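Local coordinates for antigen MTB48, Mycobacterial protein (Mycobacterium smegmatis, PDB 4WJ1), which is a substrate of the ESX-1 type VII secretion system, probably takes part in DNA conjugation in the recipient strain, and is represented here by its PE and PPE domains, at residues H231-L234 and E235-R238; A195-R198 and L199-W203; K157-R160 and D161-D165; A33-P36 and D37-A40. One frame throughout, in Å; residues are numbered along the deposited sequence.

Interaction 1: H231-L234 and E235-R238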
loop_
_atom_site.group_PDB
_atom_site.type_symbol
_atom_site.label_atom_id
_atom_site.label_comp_id
_atom_site.label_asym_id
_atom_site.label_seq_id
_atom_site.Cartn_x
_atom_site.Cartn_y
_atom_site.Cartn_z
ATOM N N HIS A 231 25.359 10.898 -19.200
ATOM C CA HIS A 231 25.094 12.245 -19.685
ATOM C C HIS A 231 26.315 13.108 -19.439
ATOM O O HIS A 231 27.045 12.885 -18.481
ATOM C CB HIS A 231 23.872 12.849 -19.002
ATOM C CG HIS A 231 23.416 14.132 -19.617
ATOM N ND1 HIS A 231 24.011 15.342 -19.344
ATOM C CD2 HIS A 231 22.439 14.385 -20.527
ATOM C CE1 HIS A 231 23.407 16.294 -20.037
ATOM N NE2 HIS A 231 22.450 15.737 -20.760
ATOM N N PRO A 232 26.565 14.081 -20.319
ATOM C CA PRO A 232 27.656 15.007 -20.030
ATOM C C PRO A 232 27.509 15.629 -18.646
ATOM O O PRO A 232 26.398 15.935 -18.209
ATOM C CB PRO A 232 27.517 16.047 -21.135
ATOM C CG PRO A 232 26.981 15.253 -22.289
ATOM C CD PRO A 232 26.024 14.281 -21.674
ATOM N N THR A 233 28.628 15.785 -17.951
ATOM C CA THR A 233 28.601 16.285 -16.587
ATOM C C THR A 233 28.716 17.788 -16.562
ATOM O O THR A 233 29.011 18.414 -17.577
ATOM C CB THR A 233 29.732 15.699 -15.753
ATOM O OG1 THR A 233 30.986 16.029 -16.367
ATOM C CG2 THR A 233 29.575 14.185 -15.650
ATOM N N LEU A 234 28.473 18.365 -15.393
ATOM C CA LEU A 234 28.563 19.796 -15.252
ATOM C C LEU A 234 30.031 20.163 -15.399
ATOM O O LEU A 234 30.362 21.192 -15.973
ATOM C CB LEU A 234 27.975 20.255 -13.913
ATOM C CG LEU A 234 27.800 21.770 -13.773
ATOM C CD1 LEU A 234 27.149 22.376 -15.012
ATOM C CD2 LEU A 234 26.982 22.098 -12.540
ATOM N N GLU A 235 30.907 19.285 -14.917
ATOM C CA GLU A 235 32.343 19.444 -15.110
ATOM C C GLU A 235 32.693 19.434 -16.597
ATOM O O GLU A 235 33.632 20.111 -17.012
ATOM C CB GLU A 235 33.125 18.346 -14.370
ATOM C CG GLU A 235 34.643 18.504 -14.490
ATOM C CD GLU A 235 35.466 17.483 -13.694
ATOM O OE1 GLU A 235 34.879 16.579 -13.053
ATOM O OE2 GLU A 235 36.721 17.608 -13.710
ATOM N N ASN A 236 31.942 18.679 -17.402
ATOM C CA ASN A 236 32.164 18.697 -18.844
ATOM C C ASN A 236 31.914 20.094 -19.400
ATOM O O ASN A 236 32.600 20.527 -20.325
ATOM C CB ASN A 236 31.279 17.687 -19.573
ATOM C CG ASN A 236 31.754 16.257 -19.405
ATOM O OD1 ASN A 236 30.990 15.312 -19.597
ATOM N ND2 ASN A 236 33.015 16.092 -19.046
ATOM N N VAL A 237 30.944 20.805 -18.828
ATOM C CA VAL A 237 30.694 22.185 -19.233
ATOM C C VAL A 237 31.923 23.062 -18.969
ATOM O O VAL A 237 32.368 23.827 -19.837
ATOM C CB VAL A 237 29.490 22.784 -18.500
ATOM C CG1 VAL A 237 29.217 24.196 -18.999
ATOM C CG2 VAL A 237 28.271 21.899 -18.679
ATOM N N ARG A 238 32.476 22.942 -17.766
ATOM C CA ARG A 238 33.669 23.693 -17.420
ATOM C C ARG A 238 34.808 23.299 -18.345
ATOM O O ARG A 238 35.484 24.152 -18.911
ATOM C CB ARG A 238 34.068 23.459 -15.961
ATOM C CG ARG A 238 35.486 23.930 -15.651
ATOM C CD ARG A 238 35.778 23.979 -14.161
ATOM N NE ARG A 238 37.030 24.692 -13.915
ATOM C CZ ARG A 238 38.221 24.108 -13.798
ATOM N NH1 ARG A 238 38.324 22.785 -13.878
ATOM N NH2 ARG A 238 39.310 24.849 -13.590
#

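Interaction 2: A195-R198 and L199-W203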
loop_
_atom_site.group_PDB
_atom_site.type_symbol
_atom_site.label_atom_id
_atom_site.label_comp_id
_atom_site.label_asym_id
_atom_site.label_seq_id
_atom_site.Cartn_x
_atom_site.Cartn_y
_atom_site.Cartn_z
ATOM N N ALA A 195 -14.133 -14.297 6.277
ATOM C CA ALA A 195 -13.952 -12.871 6.088
ATOM C C ALA A 195 -12.521 -12.524 6.452
ATOM O O ALA A 195 -11.843 -11.750 5.766
ATOM C CB ALA A 195 -14.942 -12.082 6.942
ATOM N N GLN A 196 -12.060 -13.146 7.527
ATOM C CA GLN A 196 -10.714 -12.940 8.002
ATOM C C GLN A 196 -9.707 -13.445 6.991
ATOM O O GLN A 196 -8.693 -12.801 6.742
ATOM C CB GLN A 196 -10.521 -13.637 9.327
ATOM C CG GLN A 196 -11.237 -12.971 10.470
ATOM C CD GLN A 196 -11.078 -13.771 11.738
ATOM O OE1 GLN A 196 -10.018 -14.345 11.977
ATOM N NE2 GLN A 196 -12.135 -13.848 12.539
ATOM N N ARG A 197 -9.983 -14.598 6.404
ATOM C CA ARG A 197 -9.089 -15.136 5.396
ATOM C C ARG A 197 -8.978 -14.168 4.223
ATOM O O ARG A 197 -7.910 -13.989 3.654
ATOM C CB ARG A 197 -9.566 -16.497 4.913
ATOM C CG ARG A 197 -8.572 -17.172 3.989
ATOM C CD ARG A 197 -9.232 -18.258 3.138
ATOM N NE ARG A 197 -10.354 -17.750 2.343
ATOM C CZ ARG A 197 -10.232 -16.929 1.299
ATOM N NH1 ARG A 197 -9.031 -16.482 0.905
ATOM N NH2 ARG A 197 -11.325 -16.541 0.650
ATOM N N ARG A 198 -10.087 -13.531 3.875
ATOM C CA ARG A 198 -10.074 -12.576 2.783
ATOM C C ARG A 198 -9.201 -11.393 3.132
ATOM O O ARG A 198 -8.378 -10.971 2.321
ATOM C CB ARG A 198 -11.482 -12.102 2.453
ATOM C CG ARG A 198 -12.344 -13.172 1.827
ATOM C CD ARG A 198 -13.578 -12.585 1.174
ATOM N NE ARG A 198 -14.544 -13.638 0.881
ATOM C CZ ARG A 198 -15.552 -13.938 1.689
ATOM N NH1 ARG A 198 -15.699 -13.238 2.815
ATOM N NH2 ARG A 198 -16.405 -14.916 1.373
ATOM N N LEU A 199 -9.383 -10.866 4.339
ATOM C CA LEU A 199 -8.690 -9.660 4.753
ATOM C C LEU A 199 -7.210 -9.952 4.939
ATOM O O LEU A 199 -6.346 -9.179 4.507
ATOM C CB LEU A 199 -9.297 -9.105 6.035
ATOM C CG LEU A 199 -8.587 -7.840 6.529
ATOM C CD1 LEU A 199 -8.533 -6.796 5.432
ATOM C CD2 LEU A 199 -9.270 -7.285 7.789
ATOM N N SER A 200 -6.934 -11.088 5.571
ATOM C CA SER A 200 -5.573 -11.578 5.739
ATOM C C SER A 200 -4.860 -11.770 4.396
ATOM O O SER A 200 -3.713 -11.391 4.227
ATOM C CB SER A 200 -5.587 -12.889 6.520
ATOM O OG SER A 200 -4.452 -13.663 6.209
ATOM N N THR A 201 -5.550 -12.356 3.433
ATOM C CA THR A 201 -4.952 -12.592 2.136
ATOM C C THR A 201 -4.730 -11.280 1.404
ATOM O O THR A 201 -3.777 -11.129 0.645
ATOM C CB THR A 201 -5.834 -13.538 1.322
ATOM O OG1 THR A 201 -5.561 -14.865 1.763
ATOM C CG2 THR A 201 -5.549 -13.466 -0.161
ATOM N N TRP A 202 -5.613 -10.323 1.653
ATOM C CA TRP A 202 -5.545 -9.056 0.963
ATOM C C TRP A 202 -4.340 -8.248 1.463
ATOM O O TRP A 202 -3.650 -7.600 0.688
ATOM C CB TRP A 202 -6.841 -8.292 1.164
ATOM C CG TRP A 202 -6.831 -6.909 0.633
ATOM C CD1 TRP A 202 -7.154 -6.511 -0.625
ATOM C CD2 TRP A 202 -6.508 -5.722 1.361
ATOM N NE1 TRP A 202 -7.043 -5.142 -0.735
ATOM C CE2 TRP A 202 -6.645 -4.635 0.474
ATOM C CE3 TRP A 202 -6.109 -5.472 2.677
ATOM C CZ2 TRP A 202 -6.409 -3.320 0.860
ATOM C CZ3 TRP A 202 -5.871 -4.162 3.063
ATOM C CH2 TRP A 202 -6.026 -3.101 2.155
ATOM N N TRP A 203 -4.095 -8.308 2.761
ATOM C CA TRP A 203 -2.943 -7.645 3.332
ATOM C C TRP A 203 -1.664 -8.175 2.696
ATOM O O TRP A 203 -0.776 -7.402 2.360
ATOM C CB TRP A 203 -2.916 -7.823 4.842
ATOM C CG TRP A 203 -3.710 -6.785 5.555
ATOM C CD1 TRP A 203 -4.732 -6.997 6.420
ATOM C CD2 TRP A 203 -3.542 -5.358 5.476
ATOM N NE1 TRP A 203 -5.222 -5.801 6.888
ATOM C CE2 TRP A 203 -4.507 -4.777 6.325
ATOM C CE3 TRP A 203 -2.662 -4.514 4.778
ATOM C CZ2 TRP A 203 -4.628 -3.396 6.492
ATOM C CZ3 TRP A 203 -2.793 -3.141 4.934
ATOM C CH2 TRP A 203 -3.760 -2.596 5.789
#

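Interaction 3: K157-R160 and D161-D165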
loop_
_atom_site.group_PDB
_atom_site.type_symbol
_atom_site.label_atom_id
_atom_site.label_comp_id
_atom_site.label_asym_id
_atom_site.label_seq_id
_atom_site.Cartn_x
_atom_site.Cartn_y
_atom_site.Cartn_z
ATOM N N LYS A 157 15.905 6.640 -3.600
ATOM C CA LYS A 157 16.438 5.334 -3.226
ATOM C C LYS A 157 15.989 4.946 -1.823
ATOM O O LYS A 157 15.725 3.784 -1.558
ATOM C CB LYS A 157 17.961 5.315 -3.334
ATOM C CG LYS A 157 18.444 5.173 -4.776
ATOM C CD LYS A 157 19.910 5.535 -4.943
ATOM C CE LYS A 157 20.364 5.282 -6.376
ATOM N NZ LYS A 157 21.630 6.014 -6.704
ATOM N N TYR A 158 15.871 5.914 -0.926
ATOM C CA TYR A 158 15.421 5.588 0.414
ATOM C C TYR A 158 13.923 5.210 0.399
ATOM O O TYR A 158 13.484 4.292 1.090
ATOM C CB TYR A 158 15.666 6.751 1.352
ATOM C CG TYR A 158 15.452 6.371 2.780
ATOM C CD1 TYR A 158 15.962 5.181 3.270
ATOM C CD2 TYR A 158 14.741 7.198 3.648
ATOM C CE1 TYR A 158 15.766 4.813 4.587
ATOM C CE2 TYR A 158 14.538 6.838 4.964
ATOM C CZ TYR A 158 15.061 5.646 5.430
ATOM O OH TYR A 158 14.870 5.285 6.744
ATOM N N PHE A 159 13.165 5.963 -0.390
ATOM C CA PHE A 159 11.765 5.722 -0.654
ATOM C C PHE A 159 11.607 4.298 -1.154
ATOM O O PHE A 159 10.773 3.544 -0.655
ATOM C CB PHE A 159 11.267 6.765 -1.671
ATOM C CG PHE A 159 9.910 6.464 -2.305
ATOM C CD1 PHE A 159 9.818 5.692 -3.454
ATOM C CD2 PHE A 159 8.748 7.038 -1.801
ATOM C CE1 PHE A 159 8.595 5.463 -4.061
ATOM C CE2 PHE A 159 7.520 6.809 -2.397
ATOM C CZ PHE A 159 7.440 6.015 -3.528
ATOM N N ARG A 160 12.448 3.925 -2.113
ATOM C CA ARG A 160 12.421 2.578 -2.654
ATOM C C ARG A 160 12.674 1.559 -1.551
ATOM O O ARG A 160 11.943 0.593 -1.414
ATOM C CB ARG A 160 13.448 2.429 -3.774
ATOM C CG ARG A 160 13.449 1.075 -4.459
ATOM C CD ARG A 160 14.402 0.091 -3.789
ATOM N NE ARG A 160 15.686 0.708 -3.474
ATOM C CZ ARG A 160 16.683 0.828 -4.346
ATOM N NH1 ARG A 160 16.526 0.378 -5.586
ATOM N NH2 ARG A 160 17.828 1.402 -3.984
ATOM N N ASP A 161 13.716 1.775 -0.762
ATOM C CA ASP A 161 14.021 0.865 0.334
ATOM C C ASP A 161 12.853 0.762 1.314
ATOM O O ASP A 161 12.540 -0.324 1.808
ATOM C CB ASP A 161 15.276 1.323 1.081
ATOM C CG ASP A 161 16.542 1.224 0.243
ATOM O OD1 ASP A 161 16.524 0.585 -0.825
ATOM O OD2 ASP A 161 17.571 1.781 0.669
ATOM N N GLN A 162 12.210 1.889 1.604
ATOM C CA GLN A 162 11.153 1.890 2.601
ATOM C C GLN A 162 9.937 1.080 2.155
ATOM O O GLN A 162 9.316 0.385 2.947
ATOM C CB GLN A 162 10.718 3.313 2.917
ATOM C CG GLN A 162 11.710 4.129 3.695
ATOM C CD GLN A 162 11.116 5.439 4.108
ATOM O OE1 GLN A 162 10.654 5.574 5.225
ATOM N NE2 GLN A 162 11.101 6.414 3.194
ATOM N N TRP A 163 9.600 1.195 0.880
ATOM C CA TRP A 163 8.462 0.498 0.348
ATOM C C TRP A 163 8.782 -0.977 0.261
ATOM O O TRP A 163 7.977 -1.817 0.679
ATOM C CB TRP A 163 8.055 1.069 -1.003
ATOM C CG TRP A 163 7.163 2.239 -0.803
ATOM C CD1 TRP A 163 7.495 3.566 -0.897
ATOM C CD2 TRP A 163 5.780 2.201 -0.424
ATOM N NE1 TRP A 163 6.396 4.354 -0.621
ATOM C CE2 TRP A 163 5.334 3.536 -0.324
ATOM C CE3 TRP A 163 4.873 1.167 -0.170
ATOM C CZ2 TRP A 163 4.031 3.858 0.021
ATOM C CZ3 TRP A 163 3.582 1.490 0.169
ATOM C CH2 TRP A 163 3.169 2.821 0.262
ATOM N N ARG A 164 9.965 -1.293 -0.244
ATOM C CA ARG A 164 10.381 -2.682 -0.338
ATOM C C ARG A 164 10.266 -3.371 1.014
ATOM O O ARG A 164 9.794 -4.502 1.113
ATOM C CB ARG A 164 11.809 -2.784 -0.848
ATOM C CG ARG A 164 12.342 -4.199 -0.933
ATOM C CD ARG A 164 13.856 -4.179 -1.062
ATOM N NE ARG A 164 14.459 -3.666 0.162
ATOM C CZ ARG A 164 15.571 -2.939 0.212
ATOM N NH1 ARG A 164 16.219 -2.638 -0.909
ATOM N NH2 ARG A 164 16.028 -2.511 1.387
ATOM N N ASP A 165 10.667 -2.669 2.063
ATOM C CA ASP A 165 10.736 -3.295 3.369
ATOM C C ASP A 165 9.422 -3.314 4.082
ATOM O O ASP A 165 9.275 -3.991 5.100
ATOM C CB ASP A 165 11.755 -2.591 4.223
ATOM C CG ASP A 165 13.151 -2.813 3.726
ATOM O OD1 ASP A 165 13.431 -3.830 3.057
ATOM O OD2 ASP A 165 13.977 -1.969 4.020
HETATM O O HOH W 1 19.471 2.441 -1.584
#

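Interaction 4: A33-P36 and D37-A40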
loop_
_atom_site.group_PDB
_atom_site.type_symbol
_atom_site.label_atom_id
_atom_site.label_comp_id
_atom_site.label_asym_id
_atom_site.label_seq_id
_atom_site.Cartn_x
_atom_site.Cartn_y
_atom_site.Cartn_z
ATOM N N ALA A 33 9.271 11.419 -0.365
ATOM C CA ALA A 33 10.500 11.469 -1.138
ATOM C C ALA A 33 10.515 12.744 -1.954
ATOM O O ALA A 33 9.453 13.322 -2.185
ATOM C CB ALA A 33 10.608 10.263 -2.046
ATOM N N THR A 34 11.705 13.180 -2.389
ATOM C CA THR A 34 11.798 14.282 -3.337
ATOM C C THR A 34 12.440 13.852 -4.673
ATOM O O THR A 34 13.167 12.860 -4.722
ATOM C CB THR A 34 12.581 15.449 -2.735
ATOM O OG1 THR A 34 13.897 15.017 -2.392
ATOM C CG2 THR A 34 11.893 15.945 -1.490
ATOM N N LYS A 35 12.113 14.579 -5.748
ATOM C CA LYS A 35 12.738 14.453 -7.083
ATOM C C LYS A 35 14.251 14.597 -7.050
ATOM O O LYS A 35 14.752 15.474 -6.365
ATOM C CB LYS A 35 12.237 15.549 -8.030
ATOM C CG LYS A 35 10.895 15.355 -8.595
ATOM C CD LYS A 35 10.200 16.690 -8.754
ATOM C CE LYS A 35 11.007 17.606 -9.611
ATOM N NZ LYS A 35 10.205 18.810 -9.969
ATOM N N PRO A 36 14.972 13.794 -7.846
ATOM C CA PRO A 36 16.432 13.920 -7.965
ATOM C C PRO A 36 16.835 15.181 -8.715
ATOM O O PRO A 36 17.877 15.744 -8.429
ATOM C CB PRO A 36 16.849 12.672 -8.754
ATOM C CG PRO A 36 15.625 11.819 -8.863
ATOM C CD PRO A 36 14.435 12.672 -8.633
ATOM N N ASP A 37 16.011 15.621 -9.658
ATOM C CA ASP A 37 16.338 16.779 -10.483
ATOM C C ASP A 37 15.070 17.326 -11.117
ATOM O O ASP A 37 13.989 16.781 -10.915
ATOM C CB ASP A 37 17.356 16.405 -11.566
ATOM C CG ASP A 37 16.865 15.264 -12.462
ATOM O OD1 ASP A 37 15.868 15.463 -13.196
ATOM O OD2 ASP A 37 17.478 14.167 -12.435
ATOM N N GLU A 38 15.207 18.383 -11.909
ATOM C CA GLU A 38 14.053 19.092 -12.463
ATOM C C GLU A 38 13.770 18.761 -13.927
ATOM O O GLU A 38 13.001 19.462 -14.572
ATOM C CB GLU A 38 14.251 20.604 -12.329
ATOM C CG GLU A 38 14.286 21.106 -10.913
ATOM C CD GLU A 38 12.952 20.942 -10.226
ATOM O OE1 GLU A 38 11.928 21.290 -10.845
ATOM O OE2 GLU A 38 12.923 20.457 -9.075
ATOM N N LEU A 39 14.395 17.714 -14.458
ATOM C CA LEU A 39 14.072 17.257 -15.804
ATOM C C LEU A 39 12.598 16.893 -15.892
ATOM O O LEU A 39 12.010 16.403 -14.922
ATOM C CB LEU A 39 14.921 16.052 -16.200
ATOM C CG LEU A 39 16.401 16.316 -16.386
ATOM C CD1 LEU A 39 17.138 14.995 -16.522
ATOM C CD2 LEU A 39 16.608 17.195 -17.610
ATOM N N ALA A 40 12.012 17.125 -17.063
ATOM C CA ALA A 40 10.594 16.856 -17.268
ATOM C C ALA A 40 10.313 15.372 -17.084
ATOM O O ALA A 40 9.346 14.999 -16.433
ATOM C CB ALA A 40 10.151 17.325 -18.646
#

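Interaction 1: H231-L234 and E235-R238
Thr233 and Asn236 face each other across the first turn of helix 234-242, their side chains set aslant so that each reaches the other's backbone. Thr233 OG1 sits between its own backbone N and carbonyl carbon (chi1 59°), which points it at the first turn of the helix, where it accepts from Asn236 N at 3.0 Å. In return Thr233 N donates to Asn236 OD1 at 2.9 Å. That bond is nearly straight at nitrogen, 165°, yet the donor stands above the amide's carbonyl plane and not on a lone pair. The two reciprocal bonds make a capping box with Thr233 as N-cap, occupying backbone N-H groups that have no preceding turn to bond to. Asn236 CG lies beside its own backbone N, which brings the amide back over the cap; ND2 is held by Glu239 OE1 three residues further on. On another flank of the turn Leu234 CD1 meets Val237 CG2 obliquely at 3.9 Å, and Arg238 N donates to Leu234 O at 3.3 Å as the helical pattern sets in. Ahead of the cap, His231 ND1 donates to Pro232 O at 2.7 Å, meeting a lone pair of that oxygen in the carbonyl plane, while the proline's CD lies over one imidazole face. The far nitrogen, His231 NE2, is bonded to Ser262 of helix 248-272, and Trp139 of helix 139-147 touches Pro232.

Interaction 2: A195-R198 and L199-W203
Arg197 and Thr201 run alongside each other in the same direction, one turn apart on helix 187-230, a long alpha-helix of the PPE domain. The backbone is the tight part. Ser200 N donates to Gln196 O at 2.7 Å, and Thr201 N reaches Arg197 O at 2.9 Å. Leu199 N and Trp202 N make the corresponding i to i-4 bonds to Ala195 O and Arg198 O. Thr201 OG1, beside its own backbone N (chi1 -80°), leans back to Arg197 O and adds a weak second bond at 3.1 Å, so that one carbonyl oxygen is shared by two donors of the same residue.

The buried flank of the helix is close-packed. Leu199 touches Ile70 of helix 40-96 and Phe177 of helix 154-178. The rim of the Trp202 indole stands over the face of the Trp203 indole, with Trp202 CZ3 3.4 Å above its plane and over its centre. Trp202 NE1 is satisfied by Gly281 O, and His173 meets the Trp203 ring edge-to-face.

Toward solvent the contact is loose. Arg198 runs extended from CG to NE, whereas Arg197 bends at chi3 (57°) and turns its guanidinium to a salt bridge with Glu194, the preceding turn's acidic residue. Between the Arg197 and Thr201 side chains there is little direct contact: Arg197 NH1 stands obliquely to Thr201 OG1, 3.9 Å away.

Interaction 3: K157-R160 and D161-D165
Helix 154-178 of the PPE domain carries two different faces here, a charged one built on Arg160, Asp161, Arg164 and Asp165 and an aromatic one built on Phe159 and Trp163. Arg160 bends at chi2 and chi3, folding its guanidinium back so that NE meets Asp161 OD1 at 2.8 Å. The groups lie almost parallel, their planes 14° apart, but OD1 is approached from above the carboxylate plane. A water closes the other side, accepting from Arg160 NH2 and donating to Asp161 OD2. Asp161 OD1 also pairs with Arg164 NH1 at 3.2 Å, and Arg164 NE, with the acceptor in its guanidinium plane, donates to Asp165 OD1 at 3.1 Å. The shared carboxylate probably offsets the closeness of the two arginines.

Gln162 lays its chain across Tyr158: CG forms a CH-pi contact 4.0 Å from the ring centroid, and the amide plane is 10° from the ring's. Gln162 OE1 is bonded by Gly31 N. On the buried flank Trp163 CD1 lies over the face of the Phe159 ring, 3.6 Å from Phe159 CE2, with the planes inclined at 59°. Met50 and Phe60 of helix 40-96 touch Phe159 and Trp163 respectively, while Arg160 NH1 bonds Thr218 of helix 187-230. Such a division between a salt-bridge network and packed aromatic rings is that of an amphipathic helix in a helical bundle.

Interaction 4: A33-P36 and D37-A40
Lys35 and Glu38 meet at about a right angle, their charged ends joined in a salt bridge between residues three apart in the loop. Lys35 NZ donates to Glu38 OE1 at 3.1 Å, reaching it from above the carboxylate plane, and more weakly to OE2 at 3.3 Å. Both chains are bent to make this possible: the lysine turns at chi2 and chi3, the glutamate at chi2 (-67°), which folds its carboxylate back toward the loop. Lys35 CE lies 3.4 Å from Asp37 O, so the chain passes close to that carbonyl on its way to the carboxylate.

Behind the bridge stands Asp37. A chi1 of 57° tucks its carboxylate in over its own backbone, and OD1 accepts from Leu39 N at 3.0 Å on the anti lone pair, forming an Asx turn that ends at Leu39, the N-cap of helix 40-96. Thr42 OG1 also bonds OD1, and OD2 is bonded to His224 NE2, so the carboxylate is gripped at both oxygens. Pro36 packs on Phe220 and His224 of helix 187-230, Leu39 on Ile145 and Ile146 of helix 139-147, and Ala33 on helix 154-178, placing the loop against three helices as it enters helix 40-96.

In the fold
From the N terminus, interaction 4 comes first, shaping the loop that leaves helix 12-22 and enters helix 40-96 in the PE domain. Interactions 3, 2 and 1 follow in that order in the PPE domain: on helix 154-178, on helix 187-230, and at the turn into helix 234-242. All four are local and in series; none nests within or crosses another. Interactions 3 and 4 touch, Phe159 CB lying 3.6 Å from Ala33 CB, one of the places where the PE and PPE parts pack together. The long helix 187-230 spans much of the elongated bundle, so interactions 1 and 2 have centres about 53 Å apart, whereas those of interactions 1 and 4 are about 19 Å apart.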